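Local coordinates for microcin B17-processing protein McbD (PDB 6GRH) that is needed to process the inactive microcin B17 precursor into the active peptide and belongs to the YcaO family, whose cyclodehydratases bind ATP and magnesium, at residues E[74-79]-E[123-128]; E[129-134]-E[144-149]; E[168-173]-E[244-249]; E[224-229]-E[252-257]. The protein carries 1 engineered substitution. All blocks are in the same frame, centred on the assembly; numbering follows the deposited sequence. Where two conformers were deposited one is given.

Overall arrangement
The four contacts all lie in the YcaO part of the chain. Contacts 1, 2 and 3 follow in series; the segments of contacts 3 and 4 alternate (168-173, 224-229, 244-249, 252-257). Contacts 1 and 2 have centres about 15 Å apart. Contact 1 joins helix 76-79 to strand 121-125, and contact 2 lies in the loop from that strand to strand 151-154. Contacts 3 and 4, centres about 8 Å apart, share one mixed sheet. Helices 157-180 and 251-275 cover its opposite faces: L245 and Y247 turn to the first, S246 and A248 to the second. Contacts 1 and 4 are about 35 Å apart between centres. C149 packs on the engineered R171, where contacts 2 and 3 touch.

Contact 1: residues E[74-79]-E[123-128]; sequences KTLYEM and EIPAVI
K74 and E123 form a salt bridge, with NZ of K74 2.7 Å from OE1 of E123. The ammonium comes in on the syn side of the carboxylate, 29° out of its plane. The lysine chain is extended beyond CG and crosses the glutamate at about a right angle. Beside this pair E123 N donates to M79 O at 3.0 Å. CG of M79, anti to the backbone N (chi1 -173°), lies 3.4 Å from E123 CB. SD of M79 beyond it comes nearest to I124 C, at 3.5 Å, and then to the P125 ring, 3.8 Å from P125 CD. L76 meets the adjacent ring carbon, its CD2 3.7 Å from P125 CG. The contact joins the short helix 76-79 to strand 121-125 of an antiparallel sheet. The helix start is set by a capping box. T75 is the N-cap and its OG1 accepts from E78 N, while E78 OE1 accepts from T75 N at 3.1 Å. Further out, M79 packs on F108 and T110 of strand 108-115, and L76 reaches T89 of helix 82-95. E123 OE2 has a weak hydrogen bond to T110 OG1.

Contact 2: residues E[129-134]-E[144-149]; sequences IALDNI and PDRDTC
L131 and R146 lie nearest each other, CA atoms 6.2 Å apart, where two irregular segments pass with their touching parts running 139° apart. R146 reaches across with a chain bent at chi2 (78°) and chi3, which brings its guanidinium to the backbone of 130-133. R146 NH2 donates to N133 OD1 at 2.7 Å. This bond lies in the amide's carbonyl plane but is tilted 20° from the guanidinium plane. R146 NH1 donates to D132 O at 3.2 Å, entering from above that carbonyl's plane. Water 2 accepts from NH1 and donates to A130 O. On the apolar side the L131 and R146 chains run antiparallel alongside each other, L131 CD1 3.6 Å from R146 CB. Water 1 donates to both I129 O and D147 O. The contact closes the long loop between strands 121-125 and 151-154 on itself, with an Asx turn in each segment: D132 OD2 accepts from I134 N, and D147 OD1 from C149 N. OD1 of D132 also binds T135, and OD2 of D147 binds Y286 and the backbone of M366. L131 and T148 both rest on F65 of helix 47-66. The arginine meets neutral oxygens here, so its positive charge is probably balanced by the dipoles of backbone carbonyls, an amide and a water.

Contact 3: residues E[168-173]-E[244-249]; sequences FMERQS and GLSYAN. Engineered in segment 168-173: R171 (natural residue Thr).
M169 lays its CB over one face of the Y247 ring, close to the centre. This is a CH-pi contact, with M169 CB 3.7 Å from the Y247 ring centroid and 10° off the ring normal. CG of M169 runs on along the ring toward CZ, following the direction of the tyrosine. In the given conformer M169 SD stands further off, 5.0 Å from the Y247 centroid, in an oblique Met-aromatic contact. Next to this pair E170 reaches the strand. Its chain is extended beyond CG, and E170 OE2 accepts from Y247 N at 2.9 Å. The N-H comes to the anti side of the carboxylate, 22° out of its plane. E170 CG also packs on Y247 CB at 3.6 Å. L245 closes the other flank, with CD2 of L245 3.5 Å from E170 O and 3.8 Å from E170 CB. M169, Y247 and L245 are buried, and L327 of helix 327-334 touches the first two. E170 and R171 are partly exposed. R171, an engineered residue (Thr in the natural sequence), is on the looser side: its CB points away from the strand, and it packs on C149 and M366. Helix segment 168-173 and strand segment 244-248 run 127° apart, axes 7.4 Å at the closest. The phenol OH of Y247 bonds P222 O. At the helix, S173 OG and N reach M169 O from opposite faces of its plane. The glutamate thus spends one carboxylate oxygen on a strand-edge N-H pointing away from neighbouring strand 224-231, a polar tie in an otherwise apolar interface.

Contact 4: residues E[224-229]-E[252-257]; sequences HAVLTL and KKALCK
V226 meets A254 and L255 where strand 224-231 lies against helix 251-275. Its CB faces the helix backbone, with V226 CB 4.2 Å from A254 C. From there the two methyls part. CG1 of V226 is anti to the backbone N (chi1 175°) and goes to L255, 4.0 Å from both L255 CA and L255 CD1. CG2 stands beside the backbone N and turns to A254, with 3.8 Å between V226 CG2 and A254 CB. The valine is therefore seated over the link between two successive helix residues, with one methyl for each. A254 CB is also 3.3 Å from H224 O, consistent with a close approach of helix and strand at this point. L255 crosses V226 obliquely. Its CG is anti to the backbone N, and L255 CD1, besides touching V226 CG1, meets CG2 of T228 in the given conformer, also at 4.0 Å. The threonine crosses the leucine at about a right angle. No hydrogen bond joins the two segments, and the interface is apolar. Polar ends are served elsewhere. T228 OG1 bonds S258 OG and G244 O, and the H224 ring bonds S323 through NE2 and D215 through ND1. The strand and helix segments run at 31° to each other, with axes 7.5 Å apart at the closest. H224, V226 and T228 face the helix. On the sheet, strand 224-231 lies between strands 210-215 and 241-248, both antiparallel to it. I213 of strand 210-215 touches V226, T228 and L255, and helix 251-275 follows strand 241-248 directly and packs back over its neighbour.

Contact 1: residues E[74-79]-E[123-128]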
# COMPACT_ATOMS: atom_id res chain seq x y z
N LYS E 74 -6.96 -44.40 42.85
CA LYS E 74 -7.61 -44.59 44.15
C LYS E 74 -8.94 -45.29 43.94
O LYS E 74 -9.51 -45.25 42.84
CB LYS E 74 -7.88 -43.24 44.82
CG LYS E 74 -6.67 -42.35 45.05
CD LYS E 74 -7.03 -41.22 46.00
CE LYS E 74 -5.90 -40.21 46.12
NZ LYS E 74 -6.38 -38.92 46.69
N THR E 75 -9.45 -45.91 45.00
CA THR E 75 -10.80 -46.46 45.01
C THR E 75 -11.78 -45.30 45.17
O THR E 75 -11.38 -44.20 45.58
CB THR E 75 -11.06 -47.44 46.19
OG1 THR E 75 -11.11 -46.69 47.42
CG2 THR E 75 -10.00 -48.52 46.27
N LEU E 76 -13.05 -45.56 44.89
CA LEU E 76 -14.07 -44.54 45.02
C LEU E 76 -14.10 -43.96 46.45
O LEU E 76 -14.11 -42.74 46.62
CB LEU E 76 -15.44 -45.07 44.60
CG LEU E 76 -15.63 -45.43 43.12
CD1 LEU E 76 -17.03 -45.97 42.88
CD2 LEU E 76 -15.37 -44.25 42.18
N TYR E 77 -14.05 -44.83 47.47
CA TYR E 77 -14.13 -44.38 48.87
C TYR E 77 -12.85 -43.75 49.43
O TYR E 77 -12.90 -43.12 50.48
CB TYR E 77 -14.60 -45.53 49.80
CG TYR E 77 -16.08 -45.82 49.71
CD1 TYR E 77 -16.60 -46.59 48.67
CD2 TYR E 77 -16.97 -45.32 50.68
CE1 TYR E 77 -17.95 -46.85 48.58
CE2 TYR E 77 -18.33 -45.58 50.60
CZ TYR E 77 -18.82 -46.35 49.54
OH TYR E 77 -20.16 -46.63 49.44
N GLU E 78 -11.72 -43.94 48.77
CA GLU E 78 -10.48 -43.17 49.08
C GLU E 78 -10.52 -41.76 48.46
O GLU E 78 -9.93 -40.81 48.99
CB GLU E 78 -9.24 -43.91 48.57
CG GLU E 78 -8.89 -45.14 49.42
CD GLU E 78 -8.22 -46.24 48.64
OE1 GLU E 78 -7.68 -46.00 47.53
OE2 GLU E 78 -8.23 -47.39 49.15
N MET E 79 -11.26 -41.65 47.37
CA MET E 79 -11.19 -40.54 46.43
C MET E 79 -12.12 -39.37 46.79
O MET E 79 -11.87 -38.24 46.39
CB MET E 79 -11.57 -41.13 45.06
CG MET E 79 -11.46 -40.31 43.83
SD MET E 79 -12.34 -41.07 42.45
CE MET E 79 -11.46 -42.61 42.29
N GLU E 123 -11.63 -35.98 44.37
CA GLU E 123 -11.38 -36.47 43.04
C GLU E 123 -12.57 -37.26 42.53
O GLU E 123 -13.42 -37.73 43.31
CB GLU E 123 -10.10 -37.31 43.02
CG GLU E 123 -8.84 -36.49 43.20
CD GLU E 123 -7.62 -37.32 43.51
OE1 GLU E 123 -7.68 -38.16 44.43
OE2 GLU E 123 -6.58 -37.11 42.86
N ILE E 124 -12.65 -37.38 41.22
CA ILE E 124 -13.64 -38.21 40.57
C ILE E 124 -12.93 -39.10 39.56
O ILE E 124 -11.75 -38.85 39.24
CB ILE E 124 -14.77 -37.36 39.94
CG1 ILE E 124 -14.22 -36.40 38.88
CG2 ILE E 124 -15.52 -36.59 41.03
CD1 ILE E 124 -15.32 -35.63 38.17
N PRO E 125 -13.61 -40.16 39.07
CA PRO E 125 -12.95 -41.04 38.11
C PRO E 125 -12.64 -40.36 36.80
O PRO E 125 -13.51 -39.75 36.19
CB PRO E 125 -13.97 -42.15 37.89
CG PRO E 125 -14.69 -42.21 39.18
CD PRO E 125 -14.86 -40.77 39.56
N ALA E 126 -11.38 -40.49 36.38
CA ALA E 126 -10.90 -39.92 35.14
C ALA E 126 -11.60 -40.51 33.91
O ALA E 126 -11.77 -39.80 32.90
CB ALA E 126 -9.40 -40.12 35.03
N VAL E 127 -12.02 -41.78 34.01
CA VAL E 127 -12.68 -42.46 32.90
C VAL E 127 -13.96 -41.74 32.39
O VAL E 127 -14.34 -41.86 31.23
CB VAL E 127 -12.99 -43.92 33.26
CG1 VAL E 127 -14.16 -44.01 34.25
CG2 VAL E 127 -13.23 -44.76 32.01
N ILE E 128 -14.61 -41.00 33.28
CA ILE E 128 -15.79 -40.22 32.91
C ILE E 128 -15.45 -38.97 32.06
O ILE E 128 -16.25 -38.54 31.24
CB ILE E 128 -16.61 -39.84 34.16
CG1 ILE E 128 -17.02 -41.13 34.90
CG2 ILE E 128 -17.87 -39.05 33.79
CD1 ILE E 128 -17.53 -40.90 36.30

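Contact 2: residues E[129-134]-E[144-149]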
# COMPACT_ATOMS: atom_id res chain seq x y z
N ILE E 129 -14.25 -38.42 32.27
CA ILE E 129 -13.86 -37.12 31.74
C ILE E 129 -13.02 -37.16 30.47
O ILE E 129 -13.24 -36.38 29.55
CB ILE E 129 -13.14 -36.33 32.85
CG1 ILE E 129 -14.16 -35.41 33.50
CG2 ILE E 129 -11.98 -35.53 32.29
CD1 ILE E 129 -14.17 -35.44 35.01
N ALA E 130 -12.06 -38.08 30.42
CA ALA E 130 -11.15 -38.19 29.29
C ALA E 130 -11.84 -38.89 28.10
O ALA E 130 -12.41 -39.96 28.27
CB ALA E 130 -9.92 -38.98 29.73
N LEU E 131 -11.79 -38.31 26.90
CA LEU E 131 -12.50 -38.91 25.77
C LEU E 131 -11.63 -39.91 24.99
O LEU E 131 -12.18 -40.83 24.35
CB LEU E 131 -13.12 -37.83 24.88
CG LEU E 131 -14.48 -37.37 25.44
CD1 LEU E 131 -14.80 -37.97 26.79
CD2 LEU E 131 -14.52 -35.86 25.52
N ASP E 132 -10.31 -39.82 25.13
CA ASP E 132 -9.41 -40.78 24.48
C ASP E 132 -9.43 -42.15 25.18
O ASP E 132 -9.90 -42.26 26.31
CB ASP E 132 -7.98 -40.24 24.48
CG ASP E 132 -7.37 -40.25 25.86
OD1 ASP E 132 -7.76 -39.41 26.71
OD2 ASP E 132 -6.52 -41.14 26.13
N ASN E 133 -8.88 -43.18 24.54
CA ASN E 133 -8.95 -44.55 25.11
C ASN E 133 -7.70 -44.98 25.87
O ASN E 133 -7.63 -46.11 26.33
CB ASN E 133 -9.32 -45.57 24.02
CG ASN E 133 -10.70 -45.31 23.45
OD1 ASN E 133 -11.55 -44.70 24.10
ND2 ASN E 133 -10.93 -45.77 22.23
N ILE E 134 -6.75 -44.06 26.04
CA ILE E 134 -5.47 -44.32 26.69
C ILE E 134 -5.44 -43.85 28.14
O ILE E 134 -4.91 -44.54 29.01
CB ILE E 134 -4.33 -43.66 25.86
CG1 ILE E 134 -4.25 -44.36 24.49
CG2 ILE E 134 -2.99 -43.78 26.60
CD1 ILE E 134 -3.51 -43.61 23.41
N PRO E 144 -17.67 -47.64 29.48
CA PRO E 144 -17.12 -47.70 28.12
C PRO E 144 -17.57 -46.56 27.21
O PRO E 144 -16.85 -46.27 26.26
CB PRO E 144 -17.63 -49.05 27.59
CG PRO E 144 -18.89 -49.31 28.35
CD PRO E 144 -18.69 -48.69 29.71
N ASP E 145 -18.72 -45.96 27.49
CA ASP E 145 -19.29 -44.88 26.68
C ASP E 145 -19.10 -43.51 27.34
O ASP E 145 -19.61 -43.27 28.43
CB ASP E 145 -20.77 -45.15 26.40
CG ASP E 145 -20.99 -46.46 25.66
OD1 ASP E 145 -20.33 -46.71 24.64
OD2 ASP E 145 -21.81 -47.29 26.10
N ARG E 146 -18.33 -42.64 26.69
CA ARG E 146 -18.00 -41.30 27.16
C ARG E 146 -18.46 -40.25 26.15
O ARG E 146 -18.57 -40.53 24.95
CB ARG E 146 -16.47 -41.13 27.25
CG ARG E 146 -15.73 -41.80 28.40
CD ARG E 146 -15.48 -43.29 28.25
NE ARG E 146 -15.21 -43.72 26.89
CZ ARG E 146 -14.05 -43.62 26.23
NH1 ARG E 146 -12.98 -43.05 26.78
NH2 ARG E 146 -13.98 -44.09 24.98
N ASP E 147 -18.68 -39.03 26.62
CA ASP E 147 -18.95 -37.89 25.74
C ASP E 147 -18.66 -36.58 26.45
O ASP E 147 -18.21 -36.60 27.60
CB ASP E 147 -20.37 -37.95 25.15
CG ASP E 147 -21.48 -37.67 26.17
OD1 ASP E 147 -21.25 -37.04 27.23
OD2 ASP E 147 -22.61 -38.11 25.87
N THR E 148 -18.93 -35.46 25.78
CA THR E 148 -18.54 -34.15 26.27
C THR E 148 -19.65 -33.37 26.99
O THR E 148 -19.54 -32.15 27.11
CB THR E 148 -18.03 -33.26 25.11
OG1 THR E 148 -19.09 -33.10 24.15
CG2 THR E 148 -16.84 -33.85 24.45
N CYS E 149 -20.71 -34.04 27.45
CA CYS E 149 -21.79 -33.35 28.20
C CYS E 149 -21.24 -32.61 29.41
O CYS E 149 -20.44 -33.16 30.16
CB CYS E 149 -22.85 -34.32 28.70
SG CYS E 149 -23.84 -34.99 27.36
O HOH W 1 -15.79 -35.43 29.00
O HOH W 2 -12.19 -42.40 29.44

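Contact 3: residues E[168-173]-E[244-249]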
# COMPACT_ATOMS: atom_id res chain seq x y z
N PHE E 168 -25.06 -28.72 30.92
CA PHE E 168 -25.64 -29.77 31.81
C PHE E 168 -27.16 -29.68 31.81
O PHE E 168 -27.84 -30.68 31.61
CB PHE E 168 -25.10 -29.59 33.23
CG PHE E 168 -25.61 -30.60 34.23
CD1 PHE E 168 -25.03 -31.86 34.33
CD2 PHE E 168 -26.64 -30.27 35.11
CE1 PHE E 168 -25.47 -32.78 35.28
CE2 PHE E 168 -27.10 -31.19 36.05
CZ PHE E 168 -26.49 -32.44 36.14
N MET E 169 -27.68 -28.47 32.02
CA MET E 169 -29.12 -28.24 31.96
C MET E 169 -29.68 -28.65 30.60
O MET E 169 -30.70 -29.32 30.53
CB MET E 169 -29.46 -26.78 32.24
CG MET E 169 -29.70 -26.51 33.71
SD MET E 169 -31.02 -27.58 34.27
CE MET E 169 -30.28 -28.18 35.77
N GLU E 170 -28.99 -28.25 29.53
CA GLU E 170 -29.42 -28.58 28.15
C GLU E 170 -29.60 -30.08 27.94
O GLU E 170 -30.65 -30.54 27.50
CB GLU E 170 -28.40 -28.07 27.11
CG GLU E 170 -28.54 -26.59 26.82
CD GLU E 170 -27.31 -25.96 26.19
OE1 GLU E 170 -26.46 -26.67 25.64
OE2 GLU E 170 -27.21 -24.72 26.25
N ARG E 171 -28.55 -30.83 28.27
CA ARG E 171 -28.50 -32.25 27.98
C ARG E 171 -29.41 -33.06 28.90
O ARG E 171 -30.12 -33.95 28.43
CB ARG E 171 -27.04 -32.77 28.03
CG ARG E 171 -26.06 -32.01 27.13
CD ARG E 171 -26.41 -32.13 25.66
NE ARG E 171 -25.57 -31.28 24.82
CZ ARG E 171 -24.35 -31.59 24.36
NH1 ARG E 171 -23.75 -32.75 24.64
NH2 ARG E 171 -23.72 -30.70 23.59
N GLN E 172 -29.45 -32.71 30.18
CA GLN E 172 -30.36 -33.40 31.11
C GLN E 172 -31.80 -33.13 30.71
O GLN E 172 -32.61 -34.07 30.67
CB GLN E 172 -30.12 -33.02 32.57
CG GLN E 172 -28.71 -33.32 33.09
CD GLN E 172 -28.34 -34.78 33.05
OE1 GLN E 172 -29.18 -35.66 33.31
NE2 GLN E 172 -27.08 -35.05 32.74
N SER E 173 -32.10 -31.88 30.35
CA SER E 173 -33.44 -31.52 29.82
C SER E 173 -33.79 -32.29 28.56
O SER E 173 -34.91 -32.75 28.40
CB SER E 173 -33.57 -30.02 29.56
OG SER E 173 -33.46 -29.28 30.77
N GLY E 244 -31.75 -27.65 17.21
CA GLY E 244 -30.91 -26.79 18.00
C GLY E 244 -31.43 -26.75 19.42
O GLY E 244 -32.63 -26.92 19.66
N LEU E 245 -30.52 -26.53 20.35
CA LEU E 245 -30.85 -26.52 21.76
C LEU E 245 -29.97 -25.52 22.48
O LEU E 245 -28.76 -25.47 22.26
CB LEU E 245 -30.63 -27.91 22.34
CG LEU E 245 -30.85 -28.09 23.85
CD1 LEU E 245 -32.30 -27.84 24.24
CD2 LEU E 245 -30.44 -29.50 24.21
N SER E 246 -30.57 -24.77 23.40
CA SER E 246 -29.81 -23.90 24.25
C SER E 246 -30.55 -23.59 25.52
O SER E 246 -31.77 -23.52 25.52
CB SER E 246 -29.47 -22.62 23.49
OG SER E 246 -28.65 -21.79 24.27
N TYR E 247 -29.79 -23.41 26.60
CA TYR E 247 -30.33 -23.04 27.89
C TYR E 247 -29.76 -21.68 28.28
O TYR E 247 -28.56 -21.47 28.20
CB TYR E 247 -29.96 -24.07 28.95
CG TYR E 247 -30.38 -23.72 30.35
CD1 TYR E 247 -29.51 -23.04 31.21
CD2 TYR E 247 -31.65 -24.05 30.81
CE1 TYR E 247 -29.89 -22.73 32.51
CE2 TYR E 247 -32.04 -23.73 32.12
CZ TYR E 247 -31.15 -23.07 32.96
OH TYR E 247 -31.53 -22.78 34.25
N ALA E 248 -30.64 -20.80 28.73
CA ALA E 248 -30.24 -19.51 29.28
C ALA E 248 -31.28 -19.07 30.32
O ALA E 248 -32.35 -19.68 30.43
CB ALA E 248 -30.09 -18.49 28.16
N ASN E 249 -30.96 -18.03 31.09
CA ASN E 249 -31.91 -17.44 32.05
C ASN E 249 -33.08 -16.77 31.35
O ASN E 249 -34.21 -16.86 31.78
CB ASN E 249 -31.23 -16.40 32.95
CG ASN E 249 -30.36 -17.02 34.01
OD1 ASN E 249 -30.63 -18.15 34.47
ND2 ASN E 249 -29.32 -16.30 34.42

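Contact 4: residues E[224-229]-E[252-257]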
# COMPACT_ATOMS: atom_id res chain seq x y z
N HIS E 224 -34.49 -21.48 30.96
CA HIS E 224 -35.24 -21.99 29.82
C HIS E 224 -34.32 -22.77 28.90
O HIS E 224 -33.32 -22.22 28.41
CB HIS E 224 -35.90 -20.83 29.06
CG HIS E 224 -36.87 -20.06 29.90
ND1 HIS E 224 -38.19 -20.44 30.05
CD2 HIS E 224 -36.71 -18.96 30.68
CE1 HIS E 224 -38.80 -19.60 30.87
NE2 HIS E 224 -37.93 -18.69 31.27
N ALA E 225 -34.63 -24.05 28.69
CA ALA E 225 -33.97 -24.87 27.67
C ALA E 225 -34.90 -24.90 26.49
O ALA E 225 -36.00 -25.41 26.58
CB ALA E 225 -33.73 -26.27 28.18
N VAL E 226 -34.48 -24.31 25.39
CA VAL E 226 -35.35 -24.21 24.22
C VAL E 226 -34.84 -25.13 23.12
O VAL E 226 -33.69 -25.02 22.73
CB VAL E 226 -35.46 -22.76 23.74
CG1 VAL E 226 -36.26 -22.67 22.45
CG2 VAL E 226 -36.14 -21.91 24.82
N LEU E 227 -35.72 -26.01 22.64
CA LEU E 227 -35.40 -26.97 21.60
C LEU E 227 -36.09 -26.49 20.35
O LEU E 227 -37.31 -26.30 20.36
CB LEU E 227 -35.95 -28.36 21.96
CG LEU E 227 -35.65 -29.50 20.97
CD1 LEU E 227 -34.18 -29.81 20.88
CD2 LEU E 227 -36.45 -30.74 21.38
N THR E 228 -35.32 -26.27 19.29
CA THR E 228 -35.86 -25.91 17.99
C THR E 228 -35.74 -27.15 17.11
O THR E 228 -34.71 -27.85 17.14
CB THR E 228 -35.09 -24.73 17.34
OG1 THR E 228 -33.70 -24.82 17.67
CG2 THR E 228 -35.63 -23.39 17.81
N LEU E 229 -36.79 -27.43 16.34
CA LEU E 229 -36.87 -28.61 15.49
C LEU E 229 -37.26 -28.17 14.10
O LEU E 229 -38.11 -27.29 13.94
CB LEU E 229 -37.92 -29.57 16.04
CG LEU E 229 -37.60 -30.24 17.36
CD1 LEU E 229 -38.77 -31.11 17.79
CD2 LEU E 229 -36.32 -31.07 17.28
N LYS E 252 -35.86 -15.39 25.65
CA LYS E 252 -35.45 -14.84 24.36
C LYS E 252 -34.02 -15.27 23.97
O LYS E 252 -33.80 -15.70 22.84
CB LYS E 252 -35.57 -13.33 24.34
CG LYS E 252 -35.07 -12.70 23.06
CD LYS E 252 -35.03 -11.18 23.19
CE LYS E 252 -36.29 -10.57 22.64
NZ LYS E 252 -36.21 -10.52 21.15
N LYS E 253 -33.08 -15.13 24.91
CA LYS E 253 -31.71 -15.50 24.70
C LYS E 253 -31.61 -16.98 24.37
O LYS E 253 -30.92 -17.34 23.44
CB LYS E 253 -30.86 -15.17 25.94
CG LYS E 253 -29.41 -15.62 25.80
CD LYS E 253 -28.42 -14.82 26.63
CE LYS E 253 -27.01 -15.41 26.43
NZ LYS E 253 -25.93 -14.60 27.07
N ALA E 254 -32.32 -17.83 25.12
CA ALA E 254 -32.27 -19.27 24.86
C ALA E 254 -32.80 -19.58 23.46
O ALA E 254 -32.20 -20.35 22.72
CB ALA E 254 -33.05 -20.04 25.92
N LEU E 255 -33.90 -18.94 23.08
CA LEU E 255 -34.49 -19.16 21.76
C LEU E 255 -33.52 -18.72 20.66
O LEU E 255 -33.32 -19.45 19.69
CB LEU E 255 -35.84 -18.45 21.59
CG LEU E 255 -36.48 -18.45 20.19
CD1 LEU E 255 -36.45 -19.84 19.56
CD2 LEU E 255 -37.93 -17.97 20.26
N CYS E 256 -32.92 -17.54 20.82
CA CYS E 256 -31.98 -17.03 19.82
C CYS E 256 -30.78 -17.94 19.66
O CYS E 256 -30.48 -18.34 18.54
CB CYS E 256 -31.59 -15.57 20.09
SG CYS E 256 -33.02 -14.46 19.95
N LYS E 257 -30.14 -18.33 20.77
CA LYS E 257 -29.03 -19.27 20.70
C LYS E 257 -29.47 -20.61 20.06
O LYS E 257 -28.77 -21.15 19.22
CB LYS E 257 -28.39 -19.51 22.08
CG LYS E 257 -27.72 -18.27 22.70
CD LYS E 257 -26.43 -18.62 23.48